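Local coordinates for protein DNA polymerase (Bacillus phage phi29, PDB 2PYJ) that copies the viral genome by protein-primed, highly processive strand-displacement DNA synthesis and proofreads it with a 3'-5' exonuclease, at residues 245-250 / 485-490; 446-451 / 458-463; 252-257 / 435-440. The protein carries 2 engineered substitutions. All blocks are in the same frame, centred on the assembly; numbering follows the deposited sequence.

In the fold
All three contacts lie in the polymerization region, and each reaches the bound dGTP through one of its segments. Interactions 1 and 2 share one antiparallel sheet: strands 241-250 and 459-463 are neighbours in it, joined by the backbone of Met-246 and Leu-462, and Asp-249 and Asp-458 ligate the same manganese and magnesium ions. Interaction 1 is mostly buried and built on backbone hydrogen bonds; interaction 2, only partly buried, joins Arg-451 to Thr-463, at the end of strand 459-463 remote from the metals, by one backbone bond and a side-on guanidinium grip. Interaction 3 is a buried helix-helix contact, apolar round Ala-437 and polar round Gln-257 and Thr-440; its Leu-253 packs on Asp-458. Helix 427-447 serves interactions 2 and 3.

Interaction 1: residues 245-250 / 485-490; sequences GMVFDV and HESTFK. With MN (manganese (II) ion), chain R; MG (magnesium ion), chain S; DGT (2'-deoxyguanosine-5'-triphosphate), chain T.
Val-247 and Ser-487 form a hydrogen-bonded antiparallel pair between strands 241-250 and 483-489 in the palm sheet of this family B polymerase. Val-247 O accepts Glu-486 N at 2.8 Å and, more weakly, Ser-487 N, the mark of a classic beta bulge. Following Glu-486 outward, CB rests 3.5 Å from Val-247 O; with CG anti to the backbone N (chi1 176°), the extended chain runs beside the Val-247 side chain, where CD and OE2 meet CG1. OE1 comes 3.7 Å from Asp-249 CB, and a water lies between OE1 and Asp-249 OD1, too close to the former for certain bonding. Past the bulge, the His-485 and Phe-248 rings lie nearly parallel but slid apart, planes at 26°; from its other side Met-246 CE reaches back to His-485 NE2 at 3.4 Å. At the other end Phe-489 lays its ring face over Gly-245, whose CA is 3.7 Å from the ring centroid. Asp-249 divides its carboxylate between magnesium (OD1) and manganese (OD2, 2.0 Å), and Val-250 O also binds manganese. The triphosphate supplies three manganese ligands; the pairing with 485-490 anchors the strand that ends in Asp-249 and Val-250.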
loop_
_atom_site.group_PDB
_atom_site.type_symbol
_atom_site.label_atom_id
_atom_site.label_comp_id
_atom_site.label_asym_id
_atom_site.label_seq_id
_atom_site.Cartn_x
_atom_site.Cartn_y
_atom_site.Cartn_z
ATOM N N GLY G 245 -7.496 17.729 22.434
ATOM C CA GLY G 245 -6.273 17.653 21.658
ATOM C C GLY G 245 -6.518 17.813 20.169
ATOM O O GLY G 245 -7.647 18.031 19.740
ATOM N N MET G 246 -5.453 17.718 19.382
ATOM C CA MET G 246 -5.560 17.901 17.932
ATOM C C MET G 246 -4.537 17.084 17.168
ATOM O O MET G 246 -3.535 16.633 17.720
ATOM C CB MET G 246 -5.445 19.394 17.540
ATOM C CG MET G 246 -4.680 20.245 18.534
ATOM S SD MET G 246 -4.270 21.912 17.973
ATOM C CE MET G 246 -5.791 22.440 17.199
ATOM N N VAL G 247 -4.818 16.898 15.885
ATOM C CA VAL G 247 -3.958 16.169 14.998
ATOM C C VAL G 247 -3.671 17.029 13.779
ATOM O O VAL G 247 -4.582 17.632 13.200
ATOM C CB VAL G 247 -4.591 14.831 14.529
ATOM C CG1 VAL G 247 -3.579 14.013 13.726
ATOM C CG2 VAL G 247 -5.132 14.021 15.731
ATOM N N PHE G 248 -2.395 17.074 13.410
ATOM C CA PHE G 248 -1.935 17.710 12.184
ATOM C C PHE G 248 -1.263 16.650 11.339
ATOM O O PHE G 248 -0.562 15.812 11.868
ATOM C CB PHE G 248 -0.943 18.838 12.491
ATOM C CG PHE G 248 -1.570 20.030 13.170
ATOM C CD1 PHE G 248 -1.622 20.108 14.558
ATOM C CD2 PHE G 248 -2.120 21.058 12.423
ATOM C CE1 PHE G 248 -2.201 21.206 15.190
ATOM C CE2 PHE G 248 -2.714 22.158 13.045
ATOM C CZ PHE G 248 -2.755 22.228 14.432
ATOM N N ASP G 249 -1.481 16.699 10.026
ATOM C CA ASP G 249 -0.977 15.664 9.100
ATOM C C ASP G 249 -0.422 16.342 7.864
ATOM O O ASP G 249 -1.118 17.134 7.237
ATOM C CB ASP G 249 -2.128 14.713 8.703
ATOM C CG ASP G 249 -1.653 13.475 7.908
ATOM O OD1 ASP G 249 -1.703 12.378 8.514
ATOM O OD2 ASP G 249 -1.248 13.574 6.695
ATOM N N VAL G 250 0.822 16.028 7.500
ATOM C CA VAL G 250 1.420 16.645 6.317
ATOM C C VAL G 250 0.665 16.236 5.034
ATOM O O VAL G 250 0.313 15.032 4.822
ATOM C CB VAL G 250 2.935 16.344 6.167
ATOM C CG1 VAL G 250 3.489 17.010 4.883
ATOM C CG2 VAL G 250 3.698 16.848 7.369
ATOM N N HIS G 485 -4.633 20.667 9.415
ATOM C CA HIS G 485 -5.287 20.474 10.695
ATOM C C HIS G 485 -6.310 19.392 10.451
ATOM O O HIS G 485 -7.374 19.647 9.897
ATOM C CB HIS G 485 -5.942 21.768 11.208
ATOM C CG HIS G 485 -6.595 21.622 12.551
ATOM N ND1 HIS G 485 -7.448 22.569 13.070
ATOM C CD2 HIS G 485 -6.534 20.629 13.472
ATOM C CE1 HIS G 485 -7.872 22.178 14.258
ATOM N NE2 HIS G 485 -7.334 21.002 14.524
ATOM N N GLU G 486 -5.956 18.168 10.822
ATOM C CA GLU G 486 -6.776 17.009 10.498
ATOM C C GLU G 486 -8.020 16.951 11.369
ATOM O O GLU G 486 -9.126 16.700 10.866
ATOM C CB GLU G 486 -5.968 15.722 10.637
ATOM C CG GLU G 486 -6.782 14.459 10.409
ATOM C CD GLU G 486 -6.017 13.214 10.756
ATOM O OE1 GLU G 486 -5.043 12.904 10.044
ATOM O OE2 GLU G 486 -6.395 12.537 11.748
ATOM N N SER G 487 -7.843 17.174 12.670
ATOM C CA SER G 487 -8.967 17.135 13.603
ATOM C C SER G 487 -8.645 17.756 14.938
ATOM O O SER G 487 -7.469 17.964 15.292
ATOM C CB SER G 487 -9.409 15.696 13.840
ATOM O OG SER G 487 -8.403 14.973 14.533
ATOM N N THR G 488 -9.712 18.061 15.669
ATOM C CA THR G 488 -9.639 18.392 17.075
ATOM C C THR G 488 -10.553 17.410 17.810
ATOM O O THR G 488 -11.681 17.160 17.380
ATOM C CB THR G 488 -10.076 19.837 17.331
ATOM O OG1 THR G 488 -9.249 20.720 16.561
ATOM C CG2 THR G 488 -9.945 20.192 18.798
ATOM N N PHE G 489 -10.059 16.845 18.906
ATOM C CA PHE G 489 -10.837 15.851 19.665
ATOM C C PHE G 489 -11.136 16.284 21.101
ATOM O O PHE G 489 -10.398 17.072 21.695
ATOM C CB PHE G 489 -10.187 14.450 19.591
ATOM C CG PHE G 489 -8.756 14.386 20.070
ATOM C CD1 PHE G 489 -8.452 14.416 21.435
ATOM C CD2 PHE G 489 -7.715 14.239 19.162
ATOM C CE1 PHE G 489 -7.131 14.333 21.878
ATOM C CE2 PHE G 489 -6.388 14.145 19.598
ATOM C CZ PHE G 489 -6.098 14.190 20.960
ATOM N N LYS G 490 -12.253 15.787 21.628
ATOM C CA LYS G 490 -12.703 16.097 22.978
ATOM C C LYS G 490 -11.999 15.187 23.978
ATOM O O LYS G 490 -11.665 15.602 25.084
ATOM C CB LYS G 490 -14.224 15.924 23.067
ATOM C CG LYS G 490 -14.858 16.338 24.400
ATOM C CD LYS G 490 -16.379 16.373 24.284
ATOM C CE LYS G 490 -17.042 16.785 25.585
ATOM N NZ LYS G 490 -18.524 16.914 25.437
HETATM MN MN MN R . -0.222 13.056 5.112
HETATM MG MG MG S . -0.703 10.739 7.548
HETATM P PG DGT T . -2.331 13.313 2.526
HETATM O O1G DGT T . -3.476 12.407 2.146
HETATM O O2G DGT T . -2.502 14.691 1.949
HETATM O O3G DGT T . -1.806 13.291 3.987
HETATM O O3B DGT T . -1.123 12.652 1.667
HETATM P PB DGT T . 0.100 11.769 2.265
HETATM O O1B DGT T . 0.922 11.331 1.080
HETATM O O2B DGT T . 0.692 12.457 3.501
HETATM O O3A DGT T . -0.632 10.411 2.773
HETATM P PA DGT T . -0.622 9.887 4.297
HETATM O O1A DGT T . -1.746 8.838 4.340
HETATM O O2A DGT T . -0.563 11.068 5.314
HETATM O "O5'" DGT T . 0.707 9.013 4.322
HETATM C "C5'" DGT T . 1.952 9.557 4.706
HETATM C "C4'" DGT T . 3.049 8.941 3.877
HETATM O "O4'" DGT T . 3.119 7.499 4.042
HETATM C "C3'" DGT T . 2.934 9.180 2.373
HETATM O "O3'" DGT T . 3.375 10.481 1.940
HETATM C "C2'" DGT T . 3.844 8.095 1.862
HETATM C "C1'" DGT T . 3.543 6.931 2.814
HETATM N N9 DGT T . 2.432 6.214 2.169
HETATM C C8 DGT T . 1.100 6.311 2.424
HETATM N N7 DGT T . 0.414 5.512 1.562
HETATM C C5 DGT T . 1.312 4.916 0.763
HETATM C C6 DGT T . 1.275 3.958 -0.356
HETATM O O6 DGT T . 0.203 3.487 -0.782
HETATM N N1 DGT T . 2.427 3.607 -0.927
HETATM C C2 DGT T . 3.619 4.084 -0.521
HETATM N N2 DGT T . 4.723 3.655 -1.162
HETATM N N3 DGT T . 3.733 4.974 0.515
HETATM C C4 DGT T . 2.623 5.402 1.159
HETATM O O HOH W 1 -3.134 11.272 10.468
HETATM O O HOH W 2 -0.546 9.993 9.614
#

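Interaction 2: residues 446-451 / 458-463; sequences QACYDR and DSIHLT. With MG (magnesium ion), chain S; MN (manganese (II) ion), chain R; DGT (2'-deoxyguanosine-5'-triphosphate), chain T.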
loop_
_atom_site.group_PDB
_atom_site.type_symbol
_atom_site.label_atom_id
_atom_site.label_comp_id
_atom_site.label_asym_id
_atom_site.label_seq_id
_atom_site.Cartn_x
_atom_site.Cartn_y
_atom_site.Cartn_z
ATOM N N GLN G 446 9.528 17.061 18.168
ATOM C CA GLN G 446 10.491 17.484 19.176
ATOM C C GLN G 446 10.254 18.924 19.611
ATOM O O GLN G 446 10.400 19.246 20.789
ATOM C CB GLN G 446 11.932 17.330 18.669
ATOM C CG GLN G 446 13.022 17.629 19.725
ATOM C CD GLN G 446 12.930 16.711 20.951
ATOM O OE1 GLN G 446 12.815 15.496 20.819
ATOM N NE2 GLN G 446 12.967 17.301 22.141
ATOM N N ALA G 447 9.889 19.784 18.656
ATOM C CA ALA G 447 9.577 21.192 18.963
ATOM C C ALA G 447 8.276 21.309 19.774
ATOM O O ALA G 447 8.069 22.295 20.476
ATOM C CB ALA G 447 9.491 22.004 17.690
ATOM N N CYS G 448 7.418 20.284 19.666
ATOM C CA CYS G 448 6.166 20.186 20.435
ATOM C C CYS G 448 6.279 19.196 21.608
ATOM O O CYS G 448 5.280 18.602 22.029
ATOM C CB CYS G 448 5.020 19.745 19.509
ATOM S SG CYS G 448 4.714 20.851 18.117
ATOM N N TYR G 449 7.493 19.040 22.142
ATOM C CA TYR G 449 7.798 17.999 23.141
ATOM C C TYR G 449 6.861 18.004 24.347
ATOM O O TYR G 449 6.479 16.948 24.830
ATOM C CB TYR G 449 9.241 18.131 23.614
ATOM C CG TYR G 449 9.722 16.995 24.490
ATOM C CD1 TYR G 449 9.983 15.729 23.952
ATOM C CD2 TYR G 449 9.932 17.186 25.852
ATOM C CE1 TYR G 449 10.440 14.685 24.761
ATOM C CE2 TYR G 449 10.385 16.158 26.660
ATOM C CZ TYR G 449 10.639 14.911 26.109
ATOM O OH TYR G 449 11.087 13.901 26.922
ATOM N N ASP G 450 6.493 19.200 24.812
ATOM C CA ASP G 450 5.614 19.362 25.976
ATOM C C ASP G 450 4.184 18.849 25.742
ATOM O O ASP G 450 3.471 18.519 26.697
ATOM C CB ASP G 450 5.596 20.844 26.460
ATOM C CG ASP G 450 5.043 21.837 25.395
ATOM O OD1 ASP G 450 5.173 21.587 24.163
ATOM O OD2 ASP G 450 4.489 22.886 25.809
ATOM N N ARG G 451 3.787 18.767 24.474
ATOM C CA ARG G 451 2.413 18.447 24.109
ATOM C C ARG G 451 2.273 17.187 23.250
ATOM O O ARG G 451 1.161 16.725 23.021
ATOM C CB ARG G 451 1.806 19.614 23.341
ATOM C CG ARG G 451 1.602 20.873 24.150
ATOM C CD ARG G 451 1.189 22.007 23.245
ATOM N NE ARG G 451 -0.039 21.695 22.510
ATOM C CZ ARG G 451 -0.547 22.434 21.530
ATOM N NH1 ARG G 451 0.063 23.553 21.139
ATOM N NH2 ARG G 451 -1.674 22.053 20.937
ATOM N N ASP G 458 3.811 10.955 9.417
ATOM C CA ASP G 458 3.703 12.351 8.985
ATOM C C ASP G 458 2.640 13.110 9.773
ATOM O O ASP G 458 2.083 14.084 9.289
ATOM C CB ASP G 458 3.408 12.426 7.458
ATOM C CG ASP G 458 1.965 12.098 7.112
ATOM O OD1 ASP G 458 1.405 12.662 6.105
ATOM O OD2 ASP G 458 1.375 11.285 7.841
ATOM N N SER G 459 2.359 12.650 10.992
ATOM C CA SER G 459 1.354 13.287 11.821
ATOM C C SER G 459 1.928 13.605 13.189
ATOM O O SER G 459 2.851 12.933 13.659
ATOM C CB SER G 459 0.119 12.387 11.968
ATOM O OG SER G 459 0.425 11.223 12.705
ATOM N N ILE G 460 1.392 14.653 13.802
ATOM C CA ILE G 460 1.616 14.933 15.212
ATOM C C ILE G 460 0.265 15.017 15.944
ATOM O O ILE G 460 -0.649 15.742 15.522
ATOM C CB ILE G 460 2.487 16.218 15.458
ATOM C CG1 ILE G 460 1.907 17.453 14.756
ATOM C CG2 ILE G 460 3.933 15.965 15.015
ATOM C CD1 ILE G 460 2.720 18.730 14.997
ATOM N N HIS G 461 0.147 14.237 17.018
ATOM C CA HIS G 461 -1.028 14.257 17.873
ATOM C C HIS G 461 -0.629 14.995 19.135
ATOM O O HIS G 461 0.296 14.575 19.830
ATOM C CB HIS G 461 -1.480 12.845 18.219
ATOM C CG HIS G 461 -1.904 12.024 17.031
ATOM N ND1 HIS G 461 -3.081 11.298 17.011
ATOM C CD2 HIS G 461 -1.308 11.811 15.829
ATOM C CE1 HIS G 461 -3.185 10.666 15.851
ATOM N NE2 HIS G 461 -2.126 10.964 15.113
ATOM N N LEU G 462 -1.328 16.091 19.419
ATOM C CA LEU G 462 -0.970 17.000 20.515
ATOM C C LEU G 462 -2.096 17.145 21.533
ATOM O O LEU G 462 -3.271 17.138 21.164
ATOM C CB LEU G 462 -0.644 18.385 19.952
ATOM C CG LEU G 462 0.328 18.471 18.773
ATOM C CD1 LEU G 462 0.392 19.896 18.239
ATOM C CD2 LEU G 462 1.718 17.975 19.173
ATOM N N THR G 463 -1.725 17.297 22.808
ATOM C CA THR G 463 -2.659 17.759 23.845
ATOM C C THR G 463 -2.960 19.239 23.609
ATOM O O THR G 463 -2.151 19.945 23.029
ATOM C CB THR G 463 -2.079 17.599 25.284
ATOM O OG1 THR G 463 -0.825 18.294 25.392
ATOM C CG2 THR G 463 -1.890 16.128 25.636
HETATM MG MG MG S . -0.703 10.739 7.548
HETATM MN MN MN R . -0.222 13.056 5.112
HETATM P PG DGT T . -2.331 13.313 2.526
HETATM O O1G DGT T . -3.476 12.407 2.146
HETATM O O2G DGT T . -2.502 14.691 1.949
HETATM O O3G DGT T . -1.806 13.291 3.987
HETATM O O3B DGT T . -1.123 12.652 1.667
HETATM P PB DGT T . 0.100 11.769 2.265
HETATM O O1B DGT T . 0.922 11.331 1.080
HETATM O O2B DGT T . 0.692 12.457 3.501
HETATM O O3A DGT T . -0.632 10.411 2.773
HETATM P PA DGT T . -0.622 9.887 4.297
HETATM O O1A DGT T . -1.746 8.838 4.340
HETATM O O2A DGT T . -0.563 11.068 5.314
HETATM O "O5'" DGT T . 0.707 9.013 4.322
HETATM C "C5'" DGT T . 1.952 9.557 4.706
HETATM C "C4'" DGT T . 3.049 8.941 3.877
HETATM O "O4'" DGT T . 3.119 7.499 4.042
HETATM C "C3'" DGT T . 2.934 9.180 2.373
HETATM O "O3'" DGT T . 3.375 10.481 1.940
HETATM C "C2'" DGT T . 3.844 8.095 1.862
HETATM C "C1'" DGT T . 3.543 6.931 2.814
HETATM N N9 DGT T . 2.432 6.214 2.169
HETATM C C8 DGT T . 1.100 6.311 2.424
HETATM N N7 DGT T . 0.414 5.512 1.562
HETATM C C5 DGT T . 1.312 4.916 0.763
HETATM C C6 DGT T . 1.275 3.958 -0.356
HETATM O O6 DGT T . 0.203 3.487 -0.782
HETATM N N1 DGT T . 2.427 3.607 -0.927
HETATM C C2 DGT T . 3.619 4.084 -0.521
HETATM N N2 DGT T . 4.723 3.655 -1.162
HETATM N N3 DGT T . 3.733 4.974 0.515
HETATM C C4 DGT T . 2.623 5.402 1.159
HETATM O O HOH W 2 -0.546 9.993 9.614
#
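Arg-451 and Thr-463 meet through their backbones at the far end of the beta hairpin that carries the YCDTD motif of family B polymerases. Helix 427-447 ends just before Cys-448, the first residue to leave helical geometry, and the chain turns with Arg-451 N bonded to Cys-448 O before entering strand 452-456. That strand pairs antiparallel with strand 459-463. Across the contact Thr-463 N donates to Arg-451 O at 2.9 Å, and Leu-462 CA brings a C-H to the same oxygen.

The arginine side chain returns the bond. Its aliphatic part passes Thr-463 OG1, which lies 3.6 Å from Arg-451 CB, and a bend at chi3 (58°) swings the guanidinium round so that its edge meets Thr-463 O. NE and NH2 both donate to this one oxygen, NE at 2.8 Å, with the oxygen close to the guanidinium plane; the side-on grip should limit rotation of the group. Leu-462 CD1 lies over one guanidinium face, toward its rim, and NH2 has a second acceptor in Glu-466 O. Nearer the helix end in the chain, Cys-448 CB packs 3.8 Å from Leu-462 CD2, and its SG comes near Ile-460 CD1. His-461, between these two strand residues, has a separate partner: its ND1 is hydrogen-bonded to Tyr-494 OH of strand 491-496.

Just ahead of strand 459-463, Asp-458 reaches the catalytic centre and spans both ions, which also share O2A of the dGTP alpha-phosphate: its OD2 binds magnesium at 2.2 Å, and its OD1 binds manganese at 1.9 Å.

Interaction 3: residues 252-257 / 435-440; sequences SLYPAQ and AWARYT. With DGT (2'-deoxyguanosine-5'-triphosphate), chain T; EDO (1,2-ethanediol), chain B.
The nucleotide-binding site of the polymerase is bordered here by the start of helix 253-260, which leans on helix 427-447 through Leu-253, Tyr-254 and Gln-257. The short segments run at 111° to one another, with their axes 9.1 Å apart, and Ala-437 lies at the middle of the crossing. Its CB touches Tyr-254 CE2 at 3.4 Å, approaching the ring obliquely, and Leu-253 CD2 at 3.7 Å. A first torsion near 180° (chi1 -178°) carries Leu-253 out toward the partner helix, and its other methyl, CD1, lies against Thr-440 CG2.

Gln-257 takes the polar side. Its CG packs against the backbone of Ala-437, while OE1 lies close to Trp-436 CB. Thr-440 OG1 is also near, 3.0 Å from Gln-257 OE1, but the hydroxyl gives its proton to Trp-436 O within its own helix at 2.8 Å, so the carbonyl accepts from both Thr-440 N and OG1, on opposite faces of its plane. Arg-261 joins the cluster, bonding Gln-257 OE1 through NE and Thr-440 OG1 through NH2. Gln-257 NE2 holds an ethanediol molecule, probably from the crystallisation liquor.

On its nucleotide side the helix start offers backbone N-H groups to dGTP. Ser-252 N donates to O3B, Leu-253 N weakly to O2B, and Tyr-254 N to O3' at 3.2 Å and almost straight (173°). C2' of the sugar sits 3.5 Å above one face of the Tyr-254 ring, toward its rim, consistent with the probable part of this tyrosine in nucleotide selection. Tyr-390 of helix 376-393 meets the same ring edge-to-face, Pro-255 packs on Leu-386 of that helix, and Val-331 of helix 330-339 touches Trp-436 and Tyr-439 of helix 427-447.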
loop_
_atom_site.group_PDB
_atom_site.type_symbol
_atom_site.label_atom_id
_atom_site.label_comp_id
_atom_site.label_asym_id
_atom_site.label_seq_id
_atom_site.Cartn_x
_atom_site.Cartn_y
_atom_site.Cartn_z
ATOM N N SER G 252 0.763 15.179 1.581
ATOM C CA SER G 252 1.725 14.450 0.725
ATOM C C SER G 252 3.168 14.542 1.223
ATOM O O SER G 252 4.016 15.137 0.544
ATOM C CB SER G 252 1.651 14.958 -0.725
ATOM O OG SER G 252 0.416 14.640 -1.326
ATOM N N LEU G 253 3.462 13.936 2.385
ATOM C CA LEU G 253 4.786 14.111 3.012
ATOM C C LEU G 253 5.966 13.615 2.172
ATOM O O LEU G 253 6.918 14.349 1.970
ATOM C CB LEU G 253 4.872 13.492 4.422
ATOM C CG LEU G 253 6.254 13.715 5.098
ATOM C CD1 LEU G 253 6.556 15.207 5.350
ATOM C CD2 LEU G 253 6.436 12.911 6.386
ATOM N N TYR G 254 5.919 12.372 1.707
ATOM C CA TYR G 254 7.060 11.833 0.968
ATOM C C TYR G 254 7.275 12.584 -0.363
ATOM O O TYR G 254 8.403 12.922 -0.682
ATOM C CB TYR G 254 6.931 10.319 0.743
ATOM C CG TYR G 254 7.144 9.439 1.978
ATOM C CD1 TYR G 254 7.532 8.114 1.833
ATOM C CD2 TYR G 254 6.942 9.932 3.285
ATOM C CE1 TYR G 254 7.709 7.273 2.949
ATOM C CE2 TYR G 254 7.119 9.103 4.403
ATOM C CZ TYR G 254 7.498 7.768 4.221
ATOM O OH TYR G 254 7.693 6.939 5.312
ATOM N N PRO G 255 6.191 12.819 -1.153
ATOM C CA PRO G 255 6.305 13.671 -2.350
ATOM C C PRO G 255 6.823 15.104 -2.074
ATOM O O PRO G 255 7.471 15.680 -2.922
ATOM C CB PRO G 255 4.872 13.714 -2.897
ATOM C CG PRO G 255 4.229 12.479 -2.379
ATOM C CD PRO G 255 4.827 12.259 -1.021
ATOM N N ALA G 256 6.523 15.650 -0.894
ATOM C CA ALA G 256 7.074 16.953 -0.465
ATOM C C ALA G 256 8.594 16.887 -0.253
ATOM O O ALA G 256 9.299 17.826 -0.579
ATOM C CB ALA G 256 6.389 17.434 0.802
ATOM N N GLN G 257 9.083 15.772 0.294
ATOM C CA GLN G 257 10.532 15.555 0.431
ATOM C C GLN G 257 11.181 15.426 -0.948
ATOM O O GLN G 257 12.211 16.032 -1.221
ATOM C CB GLN G 257 10.832 14.311 1.293
ATOM C CG GLN G 257 10.239 14.362 2.703
ATOM C CD GLN G 257 10.410 15.699 3.376
ATOM O OE1 GLN G 257 11.495 16.054 3.788
ATOM N NE2 GLN G 257 9.329 16.446 3.488
ATOM N N ALA G 435 14.226 8.982 5.074
ATOM C CA ALA G 435 15.085 9.649 6.070
ATOM C C ALA G 435 14.690 11.117 6.287
ATOM O O ALA G 435 14.628 11.590 7.430
ATOM C CB ALA G 435 16.548 9.547 5.671
ATOM N N TRP G 436 14.433 11.824 5.187
ATOM C CA TRP G 436 14.002 13.233 5.234
ATOM C C TRP G 436 12.576 13.378 5.789
ATOM O O TRP G 436 12.266 14.349 6.456
ATOM C CB TRP G 436 14.074 13.876 3.838
ATOM C CG TRP G 436 15.441 14.419 3.451
ATOM C CD1 TRP G 436 16.197 14.039 2.386
ATOM C CD2 TRP G 436 16.195 15.446 4.131
ATOM N NE1 TRP G 436 17.379 14.763 2.353
ATOM C CE2 TRP G 436 17.398 15.628 3.412
ATOM C CE3 TRP G 436 15.968 16.227 5.279
ATOM C CZ2 TRP G 436 18.374 16.561 3.798
ATOM C CZ3 TRP G 436 16.932 17.143 5.663
ATOM C CH2 TRP G 436 18.123 17.305 4.924
ATOM N N ALA G 437 11.719 12.410 5.476
ATOM C CA ALA G 437 10.361 12.359 6.022
ATOM C C ALA G 437 10.410 12.179 7.546
ATOM O O ALA G 437 9.704 12.880 8.292
ATOM C CB ALA G 437 9.585 11.223 5.380
ATOM N N ARG G 438 11.244 11.239 8.000
ATOM C CA ARG G 438 11.462 11.016 9.438
ATOM C C ARG G 438 11.989 12.284 10.095
ATOM O O ARG G 438 11.537 12.674 11.171
ATOM C CB ARG G 438 12.453 9.882 9.669
ATOM C CG ARG G 438 11.890 8.497 9.408
ATOM C CD ARG G 438 12.794 7.448 9.976
ATOM N NE ARG G 438 14.060 7.320 9.255
ATOM C CZ ARG G 438 14.213 6.674 8.093
ATOM N NH1 ARG G 438 13.176 6.105 7.488
ATOM N NH2 ARG G 438 15.409 6.603 7.530
ATOM N N TYR G 439 12.951 12.923 9.434
ATOM C CA TYR G 439 13.513 14.174 9.919
ATOM C C TYR G 439 12.432 15.243 10.107
ATOM O O TYR G 439 12.350 15.868 11.168
ATOM C CB TYR G 439 14.610 14.682 8.963
ATOM C CG TYR G 439 15.075 16.080 9.291
ATOM C CD1 TYR G 439 16.016 16.303 10.284
ATOM C CD2 TYR G 439 14.550 17.184 8.620
ATOM C CE1 TYR G 439 16.438 17.601 10.601
ATOM C CE2 TYR G 439 14.965 18.493 8.940
ATOM C CZ TYR G 439 15.907 18.683 9.921
ATOM O OH TYR G 439 16.325 19.961 10.233
ATOM N N THR G 440 11.634 15.455 9.064
ATOM C CA THR G 440 10.540 16.435 9.068
ATOM C C THR G 440 9.587 16.207 10.248
ATOM O O THR G 440 9.325 17.108 11.021
ATOM C CB THR G 440 9.733 16.387 7.728
ATOM O OG1 THR G 440 10.616 16.608 6.627
ATOM C CG2 THR G 440 8.640 17.449 7.695
HETATM P PG DGT T . -2.331 13.313 2.526
HETATM O O1G DGT T . -3.476 12.407 2.146
HETATM O O2G DGT T . -2.502 14.691 1.949
HETATM O O3G DGT T . -1.806 13.291 3.987
HETATM O O3B DGT T . -1.123 12.652 1.667
HETATM P PB DGT T . 0.100 11.769 2.265
HETATM O O1B DGT T . 0.922 11.331 1.080
HETATM O O2B DGT T . 0.692 12.457 3.501
HETATM O O3A DGT T . -0.632 10.411 2.773
HETATM P PA DGT T . -0.622 9.887 4.297
HETATM O O1A DGT T . -1.746 8.838 4.340
HETATM O O2A DGT T . -0.563 11.068 5.314
HETATM O "O5'" DGT T . 0.707 9.013 4.322
HETATM C "C5'" DGT T . 1.952 9.557 4.706
HETATM C "C4'" DGT T . 3.049 8.941 3.877
HETATM O "O4'" DGT T . 3.119 7.499 4.042
HETATM C "C3'" DGT T . 2.934 9.180 2.373
HETATM O "O3'" DGT T . 3.375 10.481 1.940
HETATM C "C2'" DGT T . 3.844 8.095 1.862
HETATM C "C1'" DGT T . 3.543 6.931 2.814
HETATM N N9 DGT T . 2.432 6.214 2.169
HETATM C C8 DGT T . 1.100 6.311 2.424
HETATM N N7 DGT T . 0.414 5.512 1.562
HETATM C C5 DGT T . 1.312 4.916 0.763
HETATM C C6 DGT T . 1.275 3.958 -0.356
HETATM O O6 DGT T . 0.203 3.487 -0.782
HETATM N N1 DGT T . 2.427 3.607 -0.927
HETATM C C2 DGT T . 3.619 4.084 -0.521
HETATM N N2 DGT T . 4.723 3.655 -1.162
HETATM N N3 DGT T . 3.733 4.974 0.515
HETATM C C4 DGT T . 2.623 5.402 1.159
HETATM C C1 EDO B . 7.208 19.057 4.795
HETATM O O1 EDO B . 6.501 19.502 5.967
HETATM C C2 EDO B . 8.555 19.776 4.695
HETATM O O2 EDO B . 9.333 19.251 3.610
#